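Local coordinates for basic blue protein (Cucumis sativus, PDB 2CBP) that binds a type 1 copper ion and, as expected of a phytocyanin, probably carries electrons by cycling that single metal centre, at residues S8-T12 with L31-N35; F24-L30 with I91-L96; N40-V44 with A58-T62; N45-F49 with Q74-I78. All blocks are in the same frame, centred on the assembly; numbering follows the deposited sequence. Where two conformers were deposited one is given.

Interaction 1 of 4, residues S8-T12 with L31-N35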
loop_
_atom_site.group_PDB
_atom_site.type_symbol
_atom_site.label_atom_id
_atom_site.label_comp_id
_atom_site.label_asym_id
_atom_site.label_seq_id
_atom_site.Cartn_x
_atom_site.Cartn_y
_atom_site.Cartn_z
ATOM N N SER A 8 -13.786 2.360 4.675
ATOM C CA SER A 8 -14.085 2.148 6.088
ATOM C C SER A 8 -13.411 0.931 6.686
ATOM O O SER A 8 -13.206 0.915 7.933
ATOM C CB SER A 8 -15.596 2.218 6.322
ATOM O OG SER A 8 -15.986 3.579 6.089
ATOM N N GLY A 9 -13.040 -0.011 5.870
ATOM C CA GLY A 9 -12.350 -1.228 6.335
ATOM C C GLY A 9 -10.861 -1.042 6.599
ATOM O O GLY A 9 -10.230 -1.887 7.278
ATOM N N GLY A 10 -10.295 0.047 6.091
ATOM C CA GLY A 10 -8.907 0.388 6.224
ATOM C C GLY A 10 -8.027 -0.594 5.429
ATOM O O GLY A 10 -8.528 -1.301 4.568
ATOM N N TRP A 11 -6.774 -0.555 5.775
ATOM C CA TRP A 11 -5.682 -1.373 5.177
ATOM C C TRP A 11 -5.852 -2.776 5.758
ATOM O O TRP A 11 -5.631 -2.972 6.945
ATOM C CB TRP A 11 -4.350 -0.727 5.430
ATOM C CG TRP A 11 -3.078 -1.352 5.017
ATOM C CD1 TRP A 11 -1.994 -1.580 5.796
ATOM C CD2 TRP A 11 -2.719 -1.805 3.700
ATOM N NE1 TRP A 11 -0.944 -2.140 5.069
ATOM C CE2 TRP A 11 -1.390 -2.284 3.772
ATOM C CE3 TRP A 11 -3.390 -1.822 2.486
ATOM C CZ2 TRP A 11 -0.728 -2.800 2.671
ATOM C CZ3 TRP A 11 -2.720 -2.333 1.376
ATOM C CH2 TRP A 11 -1.425 -2.819 1.474
ATOM N N THR A 12 -6.274 -3.667 4.877
ATOM C CA THR A 12 -6.537 -5.060 5.296
ATOM C C THR A 12 -6.355 -6.043 4.169
ATOM O O THR A 12 -5.862 -5.679 3.079
ATOM C CB THR A 12 -7.959 -5.025 5.889
ATOM O OG1 THR A 12 -8.122 -6.269 6.528
ATOM C CG2 THR A 12 -9.033 -4.770 4.837
ATOM N N LEU A 31 -3.762 7.335 2.663
ATOM C CA LEU A 31 -3.853 7.215 4.138
ATOM C C LEU A 31 -4.179 5.761 4.489
ATOM O O LEU A 31 -5.214 5.230 4.096
ATOM C CB LEU A 31 -4.888 8.177 4.667
ATOM C CG LEU A 31 -4.935 8.407 6.176
ATOM C CD1 LEU A 31 -5.452 9.803 6.412
ATOM C CD2 LEU A 31 -5.767 7.376 6.893
ATOM N N PHE A 32 -3.268 5.170 5.248
ATOM C CA PHE A 32 -3.334 3.780 5.680
ATOM C C PHE A 32 -3.636 3.658 7.175
ATOM O O PHE A 32 -2.798 4.068 7.983
ATOM C CB PHE A 32 -1.983 3.076 5.400
ATOM C CG PHE A 32 -1.563 2.936 3.964
ATOM C CD1 PHE A 32 -0.947 3.975 3.290
ATOM C CD2 PHE A 32 -1.778 1.722 3.290
ATOM C CE1 PHE A 32 -0.565 3.849 1.954
ATOM C CE2 PHE A 32 -1.389 1.564 1.955
ATOM C CZ PHE A 32 -0.775 2.640 1.302
ATOM N N ASN A 33 -4.790 3.068 7.439
ATOM C CA ASN A 33 -5.249 2.831 8.811
ATOM C C ASN A 33 -5.210 1.333 9.147
ATOM O O ASN A 33 -5.866 0.553 8.420
ATOM C CB ASN A 33 -6.684 3.311 9.028
ATOM C CG ASN A 33 -6.889 4.807 8.949
ATOM O OD1 ASN A 33 -6.134 5.591 9.531
ATOM N ND2 ASN A 33 -7.941 5.164 8.247
ATOM N N TYR A 34 -4.535 1.027 10.241
ATOM C CA TYR A 34 -4.445 -0.373 10.692
ATOM C C TYR A 34 -3.828 -0.482 12.074
ATOM O O TYR A 34 -3.276 0.496 12.627
ATOM C CB TYR A 34 -3.540 -1.165 9.659
ATOM C CG TYR A 34 -2.200 -0.503 9.608
ATOM C CD1 TYR A 34 -1.957 0.631 8.811
ATOM C CD2 TYR A 34 -1.124 -0.986 10.386
ATOM C CE1 TYR A 34 -0.747 1.255 8.802
ATOM C CE2 TYR A 34 0.100 -0.351 10.373
ATOM C CZ TYR A 34 0.304 0.773 9.577
ATOM O OH TYR A 34 1.548 1.347 9.636
ATOM N N ASN A 35 -3.886 -1.701 12.588
ATOM C CA ASN A 35 -3.288 -2.069 13.889
ATOM C C ASN A 35 -1.843 -2.481 13.639
ATOM O O ASN A 35 -1.675 -3.585 13.115
ATOM C CB ASN A 35 -4.075 -3.251 14.461
ATOM C CG ASN A 35 -3.544 -3.645 15.844
ATOM O OD1 ASN A 35 -2.392 -3.361 16.200
ATOM N ND2 ASN A 35 -4.412 -4.288 16.620
#
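Trp11 is wedged against two aromatic residues of 31-35, Phe32 and Tyr34. Phe32 meets it edge-to-face. The Phe32 edge points at one face of the five-membered ring of the indole, with the planes at 87°, and Phe32 CD2 sits 3.7 Å from Trp11 CD2. Tyr34 takes the other role. Here the indole supplies the edge and Tyr34 the face, in an offset edge-to-face pair with centroids 5.4 Å apart. Trp11 CD1 comes within 3.7 Å of Tyr34 CD1. The indole stands beside both rings because Trp11 CG is anti to the backbone N (chi1 177°).

One backbone hydrogen bond ties the loop to the end of strand 29-33. Trp11 N donates to Asn33 O over 3.0 Å, at 154° about the hydrogen. Gly10 CA lies against the same carbonyl. A CB on Gly10 would clash with Asn33 O, and the positive phi of Gly10 also favours glycine.

Trp11 NE1 donates to Asn40 O, and Tyr34 OH is hydrogen-bonded to Asp66. Trp11 also packs on Met89 and Tyr34 on His39, both copper ligands. The indole is thus fixed by ring contacts and by its N-H, which probably limits its movement beside the copper site.

Interaction 2 of 4, residues F24-L30 with I91-L96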
loop_
_atom_site.group_PDB
_atom_site.type_symbol
_atom_site.label_atom_id
_atom_site.label_comp_id
_atom_site.label_asym_id
_atom_site.label_seq_id
_atom_site.Cartn_x
_atom_site.Cartn_y
_atom_site.Cartn_z
ATOM N N PHE A 24 -5.322 8.721 -9.811
ATOM C CA PHE A 24 -4.405 9.421 -8.904
ATOM C C PHE A 24 -3.523 10.415 -9.652
ATOM O O PHE A 24 -3.215 10.252 -10.838
ATOM C CB PHE A 24 -3.579 8.409 -8.073
ATOM C CG PHE A 24 -4.405 7.386 -7.325
ATOM C CD1 PHE A 24 -4.997 7.720 -6.099
ATOM C CD2 PHE A 24 -4.595 6.115 -7.835
ATOM C CE1 PHE A 24 -5.783 6.789 -5.416
ATOM C CE2 PHE A 24 -5.363 5.156 -7.154
ATOM C CZ PHE A 24 -5.955 5.503 -5.946
ATOM N N ARG A 25 -3.119 11.427 -8.915
ATOM C CA ARG A 25 -2.240 12.485 -9.400
ATOM C C ARG A 25 -1.012 12.553 -8.493
ATOM O O ARG A 25 -1.121 12.248 -7.297
ATOM C CB ARG A 25 -2.876 13.861 -9.416
ATOM C CG ARG A 25 -3.721 14.202 -10.615
ATOM C CD ARG A 25 -4.217 15.602 -10.523
ATOM N NE ARG A 25 -3.242 16.646 -10.397
ATOM C CZ ARG A 25 -2.718 17.306 -9.378
ATOM N NH1 ARG A 25 -3.047 17.093 -8.103
ATOM N NH2 ARG A 25 -1.799 18.269 -9.605
ATOM N N ALA A 26 0.092 12.950 -9.104
ATOM C CA ALA A 26 1.339 13.090 -8.309
ATOM C C ALA A 26 0.970 14.094 -7.198
ATOM O O ALA A 26 0.272 15.094 -7.480
ATOM C CB ALA A 26 2.470 13.596 -9.148
ATOM N N GLY A 27 1.432 13.799 -5.996
ATOM C CA GLY A 27 1.165 14.673 -4.863
ATOM C C GLY A 27 -0.024 14.244 -4.031
ATOM O O GLY A 27 -0.157 14.731 -2.888
ATOM N N ASP A 28 -0.852 13.382 -4.576
ATOM C CA ASP A 28 -2.024 12.860 -3.832
ATOM C C ASP A 28 -1.418 12.080 -2.639
ATOM O O ASP A 28 -0.238 11.683 -2.650
ATOM C CB ASP A 28 -2.944 12.029 -4.678
ATOM C CG ASP A 28 -3.889 12.765 -5.589
ATOM O OD1 ASP A 28 -3.924 14.039 -5.499
ATOM O OD2 ASP A 28 -4.627 12.178 -6.387
ATOM N N ILE A 29 -2.234 11.897 -1.623
ATOM C CA ILE A 29 -1.875 11.196 -0.403
ATOM C C ILE A 29 -2.760 9.966 -0.175
ATOM O O ILE A 29 -3.980 10.005 -0.302
ATOM C CB ILE A 29 -2.022 12.088 0.841
ATOM C CG1 ILE A 29 -1.059 13.253 0.706
ATOM C CG2 ILE A 29 -1.736 11.325 2.123
ATOM C CD1 ILE A 29 -1.347 14.432 1.635
ATOM N N LEU A 30 -2.069 8.876 0.182
ATOM C CA LEU A 30 -2.739 7.625 0.515
ATOM C C LEU A 30 -2.629 7.546 2.062
ATOM O O LEU A 30 -1.521 7.725 2.581
ATOM C CB LEU A 30 -2.142 6.379 -0.082
ATOM C CG LEU A 30 -2.125 6.252 -1.599
ATOM C CD1 LEU A 30 -1.759 4.842 -1.968
ATOM C CD2 LEU A 30 -3.431 6.660 -2.203
ATOM N N ILE A 91 -1.320 -3.275 -2.902
ATOM C CA ILE A 91 -1.969 -2.387 -3.868
ATOM C C ILE A 91 -0.910 -1.808 -4.801
ATOM O O ILE A 91 0.253 -1.568 -4.464
ATOM C CB ILE A 91 -2.807 -1.246 -3.315
ATOM C CG1 ILE A 91 -1.973 -0.399 -2.379
ATOM C CG2 ILE A 91 -4.082 -1.752 -2.651
ATOM C CD1 ILE A 91 -2.571 0.909 -1.849
ATOM N N ALA A 92 -1.417 -1.561 -6.016
ATOM C CA ALA A 92 -0.571 -0.939 -7.053
ATOM C C ALA A 92 -1.372 0.307 -7.533
ATOM O O ALA A 92 -2.554 0.190 -7.798
ATOM C CB ALA A 92 -0.217 -1.873 -8.165
ATOM N N VAL A 93 -0.632 1.418 -7.622
ATOM C CA VAL A 93 -1.258 2.670 -8.091
ATOM C C VAL A 93 -0.342 3.353 -9.112
ATOM O O VAL A 93 0.881 3.139 -9.135
ATOM C CB VAL A 93 -1.608 3.576 -6.899
ATOM C CG1 VAL A 93 -2.342 2.856 -5.774
ATOM C CG2 VAL A 93 -0.394 4.295 -6.337
ATOM N N ASN A 94 -0.977 4.183 -9.916
ATOM C CA ASN A 94 -0.257 4.985 -10.932
ATOM C C ASN A 94 -0.707 6.452 -10.731
ATOM O O ASN A 94 -1.919 6.679 -10.774
ATOM C CB ASN A 94 -0.482 4.532 -12.361
ATOM C CG ASN A 94 0.418 5.359 -13.310
ATOM O OD1 ASN A 94 1.636 5.352 -13.163
ATOM N ND2 ASN A 94 -0.214 6.022 -14.268
ATOM N N ALA A 95 0.291 7.296 -10.539
ATOM C CA ALA A 95 -0.010 8.722 -10.348
ATOM C C ALA A 95 0.402 9.495 -11.607
ATOM O O ALA A 95 1.556 9.409 -12.043
ATOM C CB ALA A 95 0.653 9.258 -9.105
ATOM N N LEU A 96 -0.592 10.217 -12.121
ATOM C CA LEU A 96 -0.350 11.031 -13.334
ATOM C C LEU A 96 0.236 12.382 -12.923
ATOM O O LEU A 96 0.867 12.962 -13.830
ATOM C CB LEU A 96 -1.627 11.121 -14.124
ATOM C CG LEU A 96 -2.089 9.829 -14.798
ATOM C CD1 LEU A 96 -3.432 10.050 -15.409
ATOM C CD2 LEU A 96 -1.081 9.362 -15.837
ATOM O OXT LEU A 96 0.091 12.843 -11.776
HETATM O O HOH W 1 -4.266 6.700 -11.781
#
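Phe24 lies across Val93 at about a right angle, and this pair belongs to the close-packed part of the contact. Phe24 CD2 is 4.0 Å from Val93 CB, and Phe24 CE2 also touches the CG1 branch of the valine. Phe24 CG is anti to its carbonyl carbon (chi1 -54°), a turn that lays the ring along strand 90-95. Phe24 CB rests on Asn94 O. Ala95 CB, buried, packs against Arg25 C and Ala26 N. Further in, Leu30 and Ile91 reach toward each other tip to tip, with Leu30 CD1 4.0 Å from Ile91 CD1. Tyr3 meets the Phe24 ring edge-to-face, and Phe77 packs on both Leu30 and Ile91. Cutting Phe24 back to alanine is likely to open a gap over Val93 and leave Tyr3 without its aromatic partner.

Arg25 and Leu96 lie at the exposed side. Backbone bonds to the chain terminus hold this side, rather than side-chain packing. Leu96 N donates to Phe24 O over 2.9 Å in an almost straight bond, although it approaches from above the carbonyl plane. Ala26 N donates to the terminal carboxylate at Leu96 OXT over 2.7 Å. A water links Phe24 N to Asn94 O.

Arg25 to Asp28 form a type II turn, closed by Asp28 N to Arg25 O. Asp28 OD2 also accepts from Arg25 N, 3.0 Å away, and Gly27 fits the turn's positive phi. Beyond the turn, Leu30 and Val93 belong to different sheets whose side chains meet between them, as in the beta-sandwich of cupredoxins.

Interaction 3 of 4, residues N40-V44 with A58-T62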
loop_
_atom_site.group_PDB
_atom_site.type_symbol
_atom_site.label_atom_id
_atom_site.label_comp_id
_atom_site.label_asym_id
_atom_site.label_seq_id
_atom_site.Cartn_x
_atom_site.Cartn_y
_atom_site.Cartn_z
ATOM N N ASN A 40 1.684 -3.739 8.586
ATOM C CA ASN A 40 2.628 -2.693 8.235
ATOM C C ASN A 40 2.331 -2.295 6.761
ATOM O O ASN A 40 1.476 -2.873 6.094
ATOM C CB ASN A 40 4.121 -3.033 8.433
ATOM C CG ASN A 40 4.594 -4.227 7.655
ATOM O OD1 ASN A 40 3.974 -4.619 6.634
ATOM N ND2 ASN A 40 5.667 -4.890 8.102
ATOM N N VAL A 41 3.088 -1.276 6.362
ATOM C CA VAL A 41 3.006 -0.761 4.974
ATOM C C VAL A 41 4.460 -0.762 4.493
ATOM O O VAL A 41 5.333 -0.138 5.148
ATOM C CB VAL A 41 2.333 0.627 4.898
ATOM C CG1 VAL A 41 2.333 1.185 3.475
ATOM C CG2 VAL A 41 0.941 0.642 5.498
ATOM N N VAL A 42 4.706 -1.434 3.388
ATOM C CA VAL A 42 6.050 -1.534 2.816
ATOM C C VAL A 42 5.998 -1.052 1.359
ATOM O O VAL A 42 5.134 -1.515 0.587
ATOM C CB VAL A 42 6.590 -2.982 2.967
ATOM C CG1 VAL A 42 8.041 -3.156 2.553
ATOM C CG2 VAL A 42 6.339 -3.569 4.352
ATOM N N VAL A 43 6.908 -0.173 1.057
ATOM C CA VAL A 43 7.045 0.418 -0.282
ATOM C C VAL A 43 8.066 -0.400 -1.080
ATOM O O VAL A 43 9.275 -0.368 -0.791
ATOM C CB VAL A 43 7.463 1.900 -0.173
ATOM C CG1 VAL A 43 7.428 2.542 -1.566
ATOM C CG2 VAL A 43 6.620 2.654 0.815
ATOM N N VAL A 44 7.519 -1.091 -2.073
ATOM C CA VAL A 44 8.355 -1.970 -2.929
ATOM C C VAL A 44 8.301 -1.579 -4.397
ATOM O O VAL A 44 7.672 -0.595 -4.770
ATOM C CB VAL A 44 7.878 -3.434 -2.688
ATOM C CG1 VAL A 44 8.040 -3.877 -1.248
ATOM C CG2 VAL A 44 6.449 -3.655 -3.163
ATOM N N ALA A 58 13.792 -1.494 1.372
ATOM C CA ALA A 58 12.392 -1.040 1.231
ATOM C C ALA A 58 11.990 -0.306 2.517
ATOM O O ALA A 58 12.302 -0.766 3.630
ATOM C CB ALA A 58 11.546 -2.275 0.966
ATOM N N LYS A 59 11.288 0.798 2.370
ATOM C CA LYS A 59 10.792 1.614 3.493
ATOM C C LYS A 59 9.558 0.919 4.106
ATOM O O LYS A 59 8.660 0.518 3.396
ATOM C CB LYS A 59 10.338 2.995 3.091
ATOM C CG LYS A 59 10.203 4.076 4.123
ATOM C CD LYS A 59 9.673 3.734 5.492
ATOM C CE LYS A 59 9.305 4.951 6.338
ATOM N NZ LYS A 59 9.189 4.680 7.793
ATOM N N VAL A 60 9.603 0.839 5.425
ATOM C CA VAL A 60 8.533 0.244 6.221
ATOM C C VAL A 60 7.887 1.285 7.127
ATOM O O VAL A 60 8.639 1.991 7.835
ATOM C CB VAL A 60 9.081 -0.953 7.023
ATOM C CG1 VAL A 60 7.988 -1.604 7.865
ATOM C CG2 VAL A 60 9.774 -1.958 6.127
ATOM N N TYR A 61 6.588 1.327 7.074
ATOM C CA TYR A 61 5.761 2.255 7.888
ATOM C C TYR A 61 5.035 1.421 8.927
ATOM O O TYR A 61 4.587 0.317 8.562
ATOM C CB TYR A 61 4.770 3.022 7.011
ATOM C CG TYR A 61 5.439 4.010 6.080
ATOM C CD1 TYR A 61 5.942 3.596 4.848
ATOM C CD2 TYR A 61 5.574 5.350 6.446
ATOM C CE1 TYR A 61 6.563 4.495 3.999
ATOM C CE2 TYR A 61 6.189 6.262 5.600
ATOM C CZ TYR A 61 6.687 5.831 4.372
ATOM O OH TYR A 61 7.313 6.699 3.514
ATOM N N THR A 62 4.949 1.931 10.152
ATOM C CA THR A 62 4.297 1.202 11.252
ATOM C C THR A 62 3.501 2.048 12.242
ATOM O O THR A 62 3.170 1.596 13.372
ATOM C CB THR A 62 5.403 0.443 12.029
ATOM O OG1 THR A 62 6.196 1.489 12.612
ATOM C CG2 THR A 62 6.295 -0.412 11.151
HETATM O O HOH W 2 11.252 1.870 -0.579
#
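Val42 and Val60 point the same way, side by side, on one face of an antiparallel strand pair. Val42 CG1 lies 4.1 Å from Val60 CG2, and the same methyl also packs on Ala58 CB. On the face that holds Val41, Val43 and Tyr61, the CB atoms of Val41 and Tyr61 are 4.0 Å apart. Val43 CG2 comes to the edge of the tyrosine ring, 3.7 Å from Tyr61 CE1. Val43 CG2 is anti to its own carbonyl carbon, which sets that methyl on the ring side.

The backbones run antiparallel. Val41 and Tyr61 make a hydrogen-bonded pair: Val41 N donates to Tyr61 O, and Tyr61 N returns a bond to Val41 O of 2.7 Å. Val43 N donates to Lys59 O over 3.0 Å. Val42 and Val60 form the non-hydrogen-bonded pair between.

Farther out, water bridges Val43 O and Lys59 N. Lys59 curls back over a face of Tyr61, its CE above the ring centre, and NZ reaches Val60 O at 2.7 Å. At the other end Asn40 CB sits 3.4 Å from Tyr61 O, while Asn40 ND2 donates to Asn80 OD1. Backbone bonds therefore hold outer strand 59-61 in place, and Asn40, just before inner strand 41-44, brings this pair up to the copper ligand Cys79.

Interaction 4 of 4, residues N45-F49 with Q74-I78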
loop_
_atom_site.group_PDB
_atom_site.type_symbol
_atom_site.label_atom_id
_atom_site.label_comp_id
_atom_site.label_asym_id
_atom_site.label_seq_id
_atom_site.Cartn_x
_atom_site.Cartn_y
_atom_site.Cartn_z
ATOM N N ASN A 45 8.958 -2.422 -5.189
ATOM C CA ASN A 45 8.975 -2.228 -6.667
ATOM C C ASN A 45 8.001 -3.210 -7.258
ATOM O O ASN A 45 7.383 -4.072 -6.568
ATOM C CB ASN A 45 10.427 -2.315 -7.159
ATOM C CG ASN A 45 11.069 -3.661 -6.861
ATOM O OD1 ASN A 45 10.438 -4.611 -6.392
ATOM N ND2 ASN A 45 12.360 -3.736 -7.183
ATOM N N GLN A 46 7.809 -3.130 -8.593
ATOM C CA GLN A 46 6.849 -4.028 -9.266
ATOM C C GLN A 46 7.131 -5.498 -9.016
ATOM O O GLN A 46 6.219 -6.318 -8.777
ATOM C CB GLN A 46 6.761 -3.676 -10.755
ATOM C CG GLN A 46 5.663 -4.513 -11.432
ATOM C CD GLN A 46 5.412 -4.083 -12.860
ATOM O OE1 GLN A 46 6.282 -3.480 -13.504
ATOM N NE2 GLN A 46 4.220 -4.413 -13.363
ATOM N N GLY A 47 8.403 -5.879 -9.020
ATOM C CA GLY A 47 8.858 -7.242 -8.794
ATOM C C GLY A 47 8.459 -7.816 -7.449
ATOM O O GLY A 47 7.971 -8.967 -7.321
ATOM N N GLY A 48 8.690 -7.016 -6.432
ATOM C CA GLY A 48 8.378 -7.336 -5.040
ATOM C C GLY A 48 6.874 -7.456 -4.876
ATOM O O GLY A 48 6.359 -8.359 -4.178
ATOM N N PHE A 49 6.163 -6.556 -5.562
ATOM C CA PHE A 49 4.707 -6.558 -5.502
ATOM C C PHE A 49 4.185 -7.911 -6.032
ATOM O O PHE A 49 3.293 -8.527 -5.445
ATOM C CB PHE A 49 4.074 -5.402 -6.252
ATOM C CG PHE A 49 2.598 -5.398 -6.437
ATOM C CD1 PHE A 49 1.743 -4.861 -5.440
ATOM C CD2 PHE A 49 2.017 -5.920 -7.583
ATOM C CE1 PHE A 49 0.369 -4.845 -5.606
ATOM C CE2 PHE A 49 0.641 -5.905 -7.757
ATOM C CZ PHE A 49 -0.202 -5.385 -6.782
ATOM N N GLN A 74 4.353 4.964 -11.065
ATOM C CA GLN A 74 3.893 3.788 -10.322
ATOM C C GLN A 74 4.474 3.660 -8.916
ATOM O O GLN A 74 5.657 3.895 -8.712
ATOM C CB GLN A 74 4.262 2.509 -11.095
ATOM C CG GLN A 74 3.631 2.419 -12.483
ATOM C CD GLN A 74 4.621 1.805 -13.469
ATOM O OE1 GLN A 74 5.016 2.439 -14.440
ATOM N NE2 GLN A 74 5.025 0.557 -13.176
ATOM N N SER A 75 3.592 3.251 -8.014
ATOM C CA SER A 75 3.903 2.981 -6.611
ATOM C C SER A 75 3.237 1.637 -6.262
ATOM O O SER A 75 2.111 1.392 -6.703
ATOM C CB SER A 75 3.475 4.043 -5.616
ATOM O OG SER A 75 4.267 5.205 -5.796
ATOM N N TYR A 76 3.961 0.842 -5.501
ATOM C CA TYR A 76 3.561 -0.480 -5.041
ATOM C C TYR A 76 3.764 -0.583 -3.521
ATOM O O TYR A 76 4.820 -0.210 -2.997
ATOM C CB TYR A 76 4.399 -1.547 -5.783
ATOM C CG TYR A 76 4.253 -1.495 -7.300
ATOM C CD1 TYR A 76 3.186 -2.146 -7.930
ATOM C CD2 TYR A 76 5.172 -0.809 -8.080
ATOM C CE1 TYR A 76 3.031 -2.103 -9.314
ATOM C CE2 TYR A 76 5.040 -0.761 -9.477
ATOM C CZ TYR A 76 3.981 -1.411 -10.080
ATOM O OH TYR A 76 3.879 -1.350 -11.445
ATOM N N PHE A 77 2.719 -1.074 -2.882
ATOM C CA PHE A 77 2.688 -1.246 -1.424
ATOM C C PHE A 77 2.194 -2.661 -1.083
ATOM O O PHE A 77 1.242 -3.202 -1.653
ATOM C CB PHE A 77 1.762 -0.225 -0.699
ATOM C CG PHE A 77 1.987 1.198 -1.094
ATOM C CD1 PHE A 77 1.320 1.710 -2.227
ATOM C CD2 PHE A 77 2.865 1.997 -0.391
ATOM C CE1 PHE A 77 1.555 3.024 -2.637
ATOM C CE2 PHE A 77 3.116 3.329 -0.783
ATOM C CZ PHE A 77 2.443 3.810 -1.917
ATOM N N ILE A 78 2.880 -3.204 -0.063
ATOM C CA ILE A 78 2.477 -4.527 0.426
ATOM C C ILE A 78 2.565 -4.503 1.971
ATOM O O ILE A 78 3.167 -3.592 2.537
ATOM C CB ILE A 78 3.347 -5.678 -0.070
ATOM C CG1 ILE A 78 4.733 -5.586 0.540
ATOM C CG2 ILE A 78 3.456 -5.744 -1.584
ATOM C CD1 ILE A 78 5.718 -6.702 0.177
#
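Tyr76 lies beneath the first turn of helix 46-51, with Gln46 over one face of its ring. Gln46 makes a CH-pi contact: its CA stands 3.8 Å from the Tyr76 ring centroid, only 14° off the normal. The Gln46 chain is extended and runs over the ring toward the hydroxyl. Gln46 CD comes within 3.4 Å of Tyr76 OH, with the amide plane 17° from the ring plane.

Phe49 makes the ring-to-ring contact. The two rings meet obliquely, with planes at 47°. Tyr76 CD1 sits over one Phe49 face, 3.6 Å from Phe49 CG. Ile78 CG2 adds apolar packing against Phe49 CA at 4.2 Å.

The helix packs against strand 73-78, an inner strand of the four-stranded sheet of this cupredoxin-type domain. Ile78 directly precedes Cys79, a copper ligand.

No hydrogen bond crosses between the two segments. Asn45 is the N-cap: its OD1 accepts from Gly48 N over 3.0 Å. Gln74 NE2 donates in its amide plane to Tyr76 OH, 2.8 Å away. With a leucine in place of Tyr76, the helix start would probably lose its ring support and the Gln74 amide would be left without this acceptor. From strand 90-95, Lys90 makes a cation-pi contact with the Phe49 ring and donates through NZ to Phe49 O.

Interactions 2, 3 and 4 share the four-stranded antiparallel sheet, ordered 59-61, 41-44, 73-78, 90-95. Interactions 1 and 2 both use strand 29-33 of the three-stranded sheet. Centres of interactions 3 and 4 are about 11 Å apart, and backbone bonds from strand 41-44 to 73-78 join them. Interactions 2 and 4 meet through strands 73-78 and 90-95. Interactions 1 and 4 have centres about 18 Å apart, yet Trp11 still reaches Ile78 across the core. Along the chain, interaction 1 precedes 3 and 4, while the segments of 2 enclose both. Interaction 2 therefore joins the two sheets, and interactions 1 and 3 flank the copper end.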